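Local structure of 4-hydroxybutyrate CoA-transferase (Porphyromonas gingivalis, 3EH7) at residues E200-G203 / R204-E208; T363-N366 / G367-R371; T426-L429 / R430-G434. The protein probably transfers coenzyme A between acyl-CoA and a carboxylate such as acetate or 4-hydroxybutyrate. All blocks are in the same frame, centred on the assembly; numbering follows the deposited sequence. Where two conformers were deposited one is given.

Contact 1 of 3, residues E200-G203 / R204-E208; sequences EAIG and RNCAE
Ile202 and Cys206 stand one turn apart on the inward side of helix 197-208, where CG2 of the isoleucine meets SG of the cysteine at 4.2 Å. Both side chains are buried against Ala359 of strand 355-359, and Ile202 also rests on Val393 of strand 391-394, so this flank packs the helix on the large mixed sheet. The backbone is regular i to i+4 helix: Cys206 N donates to Ile202 O (2.9 Å), and Ala207 N to Gly203 O (3.0 Å). Asn205 ND2 comes near Ala201 O at an angle too poor for a bond and makes a weak hydrogen bond to Thr394 O.

The outer flank faces solvent, with Arg204 exposed and Glu200 partly so. Glu200 swings CG away from its own backbone N (chi1 -167°) and continues extended, running alongside Arg204 in the same direction. In the arginine conformer described here, one of two, Glu200 OE2 forms a salt bridge with Arg204 NH1 at 2.8 Å, the carboxylate and guanidinium planes 46° apart. Phe230 touches both residues. The pairing is thus single-pronged, one oxygen to one nitrogen, at the exposed edge of a helix whose other flank is packed by hydrocarbon and sulfur on the sheet.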
loop_
_atom_site.group_PDB
_atom_site.type_symbol
_atom_site.label_atom_id
_atom_site.label_comp_id
_atom_site.label_asym_id
_atom_site.label_seq_id
_atom_site.Cartn_x
_atom_site.Cartn_y
_atom_site.Cartn_z
ATOM N N GLU A 200 24.275 -5.256 17.152
ATOM C CA GLU A 200 25.437 -4.734 16.479
ATOM C C GLU A 200 25.579 -5.309 15.066
ATOM O O GLU A 200 25.855 -4.573 14.120
ATOM C CB GLU A 200 26.695 -5.041 17.294
ATOM C CG GLU A 200 27.901 -4.266 16.826
ATOM C CD GLU A 200 29.205 -4.751 17.449
ATOM O OE1 GLU A 200 29.185 -5.752 18.202
ATOM O OE2 GLU A 200 30.255 -4.139 17.162
ATOM N N ALA A 201 25.409 -6.626 14.953
ATOM C CA ALA A 201 25.453 -7.315 13.665
ATOM C C ALA A 201 24.383 -6.766 12.709
ATOM O O ALA A 201 24.667 -6.509 11.539
ATOM C CB ALA A 201 25.279 -8.851 13.853
ATOM N N ILE A 202 23.165 -6.567 13.220
ATOM C CA ILE A 202 22.064 -5.990 12.407
ATOM C C ILE A 202 22.443 -4.571 11.942
ATOM O O ILE A 202 22.331 -4.241 10.757
ATOM C CB ILE A 202 20.696 -5.978 13.165
ATOM C CG1 ILE A 202 20.249 -7.417 13.496
ATOM C CG2 ILE A 202 19.595 -5.249 12.329
ATOM C CD1 ILE A 202 19.239 -7.529 14.628
ATOM N N GLY A 203 22.941 -3.757 12.875
ATOM C CA GLY A 203 23.310 -2.386 12.590
ATOM C C GLY A 203 24.347 -2.277 11.492
ATOM O O GLY A 203 24.290 -1.404 10.651
ATOM N N ARG A 204 25.311 -3.177 11.544
ATOM C CA ARG A 204 26.398 -3.208 10.588
ATOM C C ARG A 204 25.877 -3.563 9.192
ATOM O O ARG A 204 26.314 -2.986 8.188
ATOM C CB ARG A 204 27.441 -4.223 11.049
ATOM C CG ARG A 204 28.859 -3.834 10.759
ATOM C CD ARG A 204 29.788 -4.986 11.079
ATOM N NE ARG A 204 29.903 -5.217 12.513
ATOM C CZ ARG A 204 30.825 -4.650 13.283
ATOM N NH1 ARG A 204 30.863 -4.924 14.579
ATOM N NH2 ARG A 204 31.706 -3.807 12.758
ATOM N N ASN A 205 24.939 -4.501 9.124
ATOM C CA ASN A 205 24.282 -4.844 7.866
ATOM C C ASN A 205 23.450 -3.683 7.331
ATOM O O ASN A 205 23.471 -3.412 6.144
ATOM C CB ASN A 205 23.398 -6.080 8.047
ATOM C CG ASN A 205 24.194 -7.371 8.136
ATOM O OD1 ASN A 205 25.305 -7.469 7.632
ATOM N ND2 ASN A 205 23.618 -8.365 8.781
ATOM N N CYS A 206 22.736 -2.984 8.210
ATOM C CA CYS A 206 21.976 -1.825 7.782
ATOM C C CYS A 206 22.886 -0.784 7.173
ATOM O O CYS A 206 22.585 -0.281 6.099
ATOM C CB CYS A 206 21.185 -1.212 8.933
ATOM S SG CYS A 206 19.796 -2.244 9.364
ATOM N N ALA A 207 24.012 -0.490 7.843
ATOM C CA ALA A 207 24.975 0.522 7.364
ATOM C C ALA A 207 25.517 0.243 5.976
ATOM O O ALA A 207 25.790 1.162 5.185
ATOM C CB ALA A 207 26.151 0.669 8.347
ATOM N N GLU A 208 25.702 -1.030 5.699
ATOM C CA GLU A 208 26.125 -1.475 4.388
ATOM C C GLU A 208 25.174 -0.998 3.302
ATOM O O GLU A 208 25.563 -0.872 2.157
ATOM C CB GLU A 208 26.067 -2.985 4.384
ATOM C CG GLU A 208 27.085 -3.677 3.569
ATOM C CD GLU A 208 27.195 -5.122 4.007
ATOM O OE1 GLU A 208 27.966 -5.422 4.958
ATOM O OE2 GLU A 208 26.488 -5.949 3.402
#

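Contact 2 of 3, residues T363-N366 / G367-R371; sequences TAKN and GTASR
The edge of the Arg371 guanidinium receives Thr363 O, somewhat tilted from its plane, and NE donates to that oxygen at 3.2 Å; CB of Ala364 approaches the same group obliquely, 3.7 Å from NE. The donor stands well above the carbonyl plane, 55° out of it, and the N-H...O angle is 147°. An extended run from CG to NE carries the group back past the hairpin strand, and NH1 continues to a weak hydrogen bond with Cys316 O.

Strands 363-364 and 369-370 form a tight antiparallel hairpin, closed by a type I' turn from Lys365 to Thr368. Thr363 and Ser370 are a non-hydrogen-bonded pair, whereas Ala364 and Ala369 are hydrogen-bonded: Ala364 N reaches Ala369 O at 2.7 Å, and Ala369 N returns to Ala364 O at 3.0 Å. Thr368 and Ala369 both face Ala364, a classic beta bulge. Asn366 and Gly367 take the positive phi angles required by the turn, and Thr368 N closes it on Lys365 O at 3.1 Å.

On the face of the two alanines, the Lys365 chain folds back through bends at chi3 and chi4 until NZ lies 3.4 Å from Ala369 CB. On the other, Thr363 OG1 holds a water at 2.8 Å, which also accepts a weak bond from Gly367 N.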
loop_
_atom_site.group_PDB
_atom_site.type_symbol
_atom_site.label_atom_id
_atom_site.label_comp_id
_atom_site.label_asym_id
_atom_site.label_seq_id
_atom_site.Cartn_x
_atom_site.Cartn_y
_atom_site.Cartn_z
ATOM N N THR A 363 15.426 -14.081 16.270
ATOM C CA THR A 363 14.676 -14.862 17.262
ATOM C C THR A 363 13.924 -13.960 18.223
ATOM O O THR A 363 14.119 -12.748 18.262
ATOM C CB THR A 363 15.592 -15.817 18.103
ATOM O OG1 THR A 363 16.431 -15.033 18.955
ATOM C CG2 THR A 363 16.461 -16.732 17.214
ATOM N N ALA A 364 13.043 -14.577 18.989
ATOM C CA ALA A 364 12.291 -13.879 20.016
ATOM C C ALA A 364 12.063 -14.823 21.204
ATOM O O ALA A 364 12.316 -16.038 21.128
ATOM C CB ALA A 364 10.978 -13.393 19.460
ATOM N N LYS A 365 11.581 -14.245 22.296
ATOM C CA LYS A 365 11.171 -14.992 23.486
ATOM C C LYS A 365 12.360 -15.800 23.965
ATOM O O LYS A 365 12.296 -17.025 24.122
ATOM C CB LYS A 365 9.935 -15.865 23.214
ATOM C CG LYS A 365 8.678 -15.049 22.851
ATOM C CD LYS A 365 7.359 -15.781 23.175
ATOM C CE LYS A 365 7.257 -17.193 22.569
ATOM N NZ LYS A 365 6.876 -17.227 21.101
ATOM N N ASN A 366 13.464 -15.074 24.127
ATOM C CA ASN A 366 14.665 -15.592 24.717
ATOM C C ASN A 366 15.266 -16.707 23.880
ATOM O O ASN A 366 15.852 -17.666 24.418
ATOM C CB ASN A 366 14.368 -16.054 26.157
ATOM C CG ASN A 366 15.558 -15.931 27.049
ATOM O OD1 ASN A 366 15.805 -16.776 27.914
ATOM N ND2 ASN A 366 16.329 -14.878 26.837
ATOM N N GLY A 367 15.118 -16.580 22.558
ATOM C CA GLY A 367 15.697 -17.523 21.614
ATOM C C GLY A 367 14.889 -18.786 21.406
ATOM O O GLY A 367 15.318 -19.685 20.671
ATOM N N THR A 368 13.714 -18.854 22.033
ATOM C CA THR A 368 12.827 -20.030 21.924
ATOM C C THR A 368 11.883 -19.954 20.715
ATOM O O THR A 368 11.226 -20.935 20.390
ATOM C CB THR A 368 11.939 -20.175 23.175
ATOM O OG1 THR A 368 11.145 -18.996 23.347
ATOM C CG2 THR A 368 12.786 -20.395 24.419
ATOM N N ALA A 369 11.813 -18.783 20.073
ATOM C CA ALA A 369 10.900 -18.524 18.938
ATOM C C ALA A 369 11.667 -17.858 17.792
ATOM O O ALA A 369 12.580 -17.080 18.038
ATOM C CB ALA A 369 9.753 -17.607 19.380
ATOM N N SER A 370 11.257 -18.141 16.558
ATOM C CA SER A 370 11.822 -17.523 15.357
ATOM C C SER A 370 10.964 -16.339 14.893
ATOM O O SER A 370 9.749 -16.438 14.870
ATOM C CB SER A 370 11.840 -18.568 14.250
ATOM O OG SER A 370 12.438 -18.069 13.086
ATOM N N ARG A 371 11.573 -15.221 14.519
ATOM C CA ARG A 371 10.815 -14.164 13.822
ATOM C C ARG A 371 10.618 -14.419 12.305
ATOM O O ARG A 371 9.888 -13.681 11.630
ATOM C CB ARG A 371 11.467 -12.807 14.023
ATOM C CG ARG A 371 11.655 -12.440 15.433
ATOM C CD ARG A 371 11.778 -10.938 15.633
ATOM N NE ARG A 371 11.975 -10.696 17.063
ATOM C CZ ARG A 371 11.734 -9.541 17.671
ATOM N NH1 ARG A 371 11.279 -8.474 16.990
ATOM N NH2 ARG A 371 11.941 -9.444 18.973
HETATM O O HOH W 1 15.198 -14.224 21.305
#

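Contact 3 of 3, residues T426-L429 / R430-G434; sequences TKHL and RKRFG
Apolar packing is led by Leu429 and Phe433, one turn apart near the end of helix 419-433. Their side chains meet at about a right angle: CD1 of the leucine reaches the edge of the phenyl ring, in its plane, 3.6 Å from Phe433 CD2. Leu429 turns CG anti to its backbone N (chi1 168°), where the side chain packs on Ala410 and Ile414 of helix 406-414. Phe433 touches Leu406 of that same helix and also Ala99 of the second subunit, so this flank joins the terminal helix to its neighbour and to the dimer partner.

Cationic groups meet carbon at Thr426, which runs side by side with Arg430. CG2 of the threonine sits over one face of the guanidinium, offset toward its rim and 3.7 Å from Arg430 NH1; bends at chi2 and chi3 bring the arginine tip back to it. Thr426 OG1 hydrogen-bonds to Arg422 O, one turn back. Arg432 NH1 comes within 3.3 Å of His428 CB, the ring and guanidinium planes 76° apart.

Hydrogen bonding along the backbone is regular: Lys431 N to Lys427 O is short and nearly straight (2.8 Å, 174°), and Phe433 N to Leu429 O follows at 2.9 Å. Of the side chains, His428 ND1 bonds to Glu424 O within the helix. Arg432 NH2 bonds to Pro374 O, which ties the helix to a preceding loop.

Since ND1 is the donor to Glu424 O, a further proton on NE2 of His428 would probably be disfavoured by the nearby guanidinium, whose Arg432 NH1 lies 4.8 Å from His428 NE2. One side of the helix is thus hydrocarbon packed on helix 406-414, the other a cation-rich surface on which Pro374 O holds Arg432.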
loop_
_atom_site.group_PDB
_atom_site.type_symbol
_atom_site.label_atom_id
_atom_site.label_comp_id
_atom_site.label_asym_id
_atom_site.label_seq_id
_atom_site.Cartn_x
_atom_site.Cartn_y
_atom_site.Cartn_z
ATOM N N THR A 426 13.052 -25.270 6.448
ATOM C CA THR A 426 13.354 -25.967 5.208
ATOM C C THR A 426 12.348 -27.076 4.912
ATOM O O THR A 426 12.024 -27.358 3.750
ATOM C CB THR A 426 14.780 -26.527 5.237
ATOM O OG1 THR A 426 15.689 -25.429 5.313
ATOM C CG2 THR A 426 15.090 -27.347 3.976
ATOM N N LYS A 427 11.833 -27.715 5.955
ATOM C CA LYS A 427 10.881 -28.773 5.682
ATOM C C LYS A 427 9.539 -28.196 5.238
ATOM O O LYS A 427 8.946 -28.725 4.314
ATOM C CB LYS A 427 10.814 -29.803 6.807
ATOM C CG LYS A 427 9.881 -29.558 7.953
ATOM C CD LYS A 427 9.966 -30.774 8.895
ATOM C CE LYS A 427 11.220 -30.744 9.797
ATOM N NZ LYS A 427 11.854 -32.117 9.971
ATOM N N HIS A 428 9.106 -27.074 5.808
ATOM C CA HIS A 428 7.950 -26.361 5.252
ATOM C C HIS A 428 8.212 -25.931 3.805
ATOM O O HIS A 428 7.359 -26.077 2.956
ATOM C CB HIS A 428 7.552 -25.170 6.122
ATOM C CG HIS A 428 6.854 -25.571 7.387
ATOM N ND1 HIS A 428 7.539 -25.934 8.533
ATOM C CD2 HIS A 428 5.535 -25.699 7.682
ATOM C CE1 HIS A 428 6.677 -26.247 9.485
ATOM N NE2 HIS A 428 5.453 -26.112 8.995
ATOM N N LEU A 429 9.399 -25.420 3.521
ATOM C CA LEU A 429 9.780 -25.114 2.147
ATOM C C LEU A 429 9.542 -26.340 1.269
ATOM O O LEU A 429 8.942 -26.229 0.208
ATOM C CB LEU A 429 11.252 -24.677 2.084
ATOM C CG LEU A 429 11.983 -24.563 0.741
ATOM C CD1 LEU A 429 11.576 -23.328 -0.006
ATOM C CD2 LEU A 429 13.487 -24.549 0.955
ATOM N N ARG A 430 9.987 -27.507 1.734
ATOM C CA ARG A 430 9.927 -28.732 0.924
ATOM C C ARG A 430 8.513 -29.260 0.731
ATOM O O ARG A 430 8.154 -29.676 -0.352
ATOM C CB ARG A 430 10.811 -29.829 1.513
ATOM C CG ARG A 430 11.616 -30.494 0.439
ATOM C CD ARG A 430 12.814 -29.614 0.036
ATOM N NE ARG A 430 14.004 -29.985 0.798
ATOM C CZ ARG A 430 15.193 -29.388 0.719
ATOM N NH1 ARG A 430 16.196 -29.847 1.473
ATOM N NH2 ARG A 430 15.388 -28.345 -0.096
ATOM N N LYS A 431 7.733 -29.248 1.800
ATOM C CA LYS A 431 6.318 -29.578 1.727
ATOM C C LYS A 431 5.606 -28.710 0.684
ATOM O O LYS A 431 4.793 -29.210 -0.098
ATOM C CB LYS A 431 5.666 -29.400 3.101
ATOM C CG LYS A 431 4.180 -29.733 3.152
ATOM C CD LYS A 431 3.665 -29.812 4.587
ATOM C CE LYS A 431 3.857 -28.501 5.330
ATOM N NZ LYS A 431 3.368 -28.592 6.732
ATOM N N ARG A 432 5.920 -27.411 0.665
ATOM C CA ARG A 432 5.303 -26.462 -0.284
ATOM C C ARG A 432 5.793 -26.549 -1.733
ATOM O O ARG A 432 4.989 -26.530 -2.629
ATOM C CB ARG A 432 5.505 -25.018 0.181
ATOM C CG ARG A 432 4.322 -24.418 0.871
ATOM C CD ARG A 432 4.746 -23.179 1.675
ATOM N NE ARG A 432 4.868 -23.468 3.114
ATOM C CZ ARG A 432 5.152 -22.578 4.064
ATOM N NH1 ARG A 432 5.204 -22.978 5.324
ATOM N NH2 ARG A 432 5.375 -21.299 3.765
ATOM N N PHE A 433 7.102 -26.584 -1.956
ATOM C CA PHE A 433 7.672 -26.478 -3.311
ATOM C C PHE A 433 8.514 -27.680 -3.727
ATOM O O PHE A 433 9.198 -27.614 -4.749
ATOM C CB PHE A 433 8.549 -25.227 -3.429
ATOM C CG PHE A 433 7.915 -23.990 -2.881
ATOM C CD1 PHE A 433 6.685 -23.557 -3.356
ATOM C CD2 PHE A 433 8.550 -23.247 -1.899
ATOM C CE1 PHE A 433 6.102 -22.409 -2.864
ATOM C CE2 PHE A 433 7.967 -22.094 -1.392
ATOM C CZ PHE A 433 6.744 -21.681 -1.871
ATOM N N GLY A 434 8.473 -28.766 -2.955
ATOM C CA GLY A 434 9.326 -29.917 -3.217
ATOM C C GLY A 434 10.794 -29.571 -3.070
ATOM O O GLY A 434 11.662 -30.431 -3.263
#

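The three contacts follow one another along the chain without touching. Contact 1, on helix 197-208, and contact 2, the hairpin, are closest: their centres lie 20 Å apart and their nearest atoms about 8 Å. They are related through the large mixed sheet, since the helix packs on strands 355-359 and 391-394, and the hairpin follows strand 355-359 after a three-residue link. Contact 3, at the C-terminal end, is 22 Å from contact 2 and 30 Å from contact 1 between centres. Contacts 2 and 3 lie at the surface on the same side of the chain's centre, and of the three only contact 3 touches the second subunit.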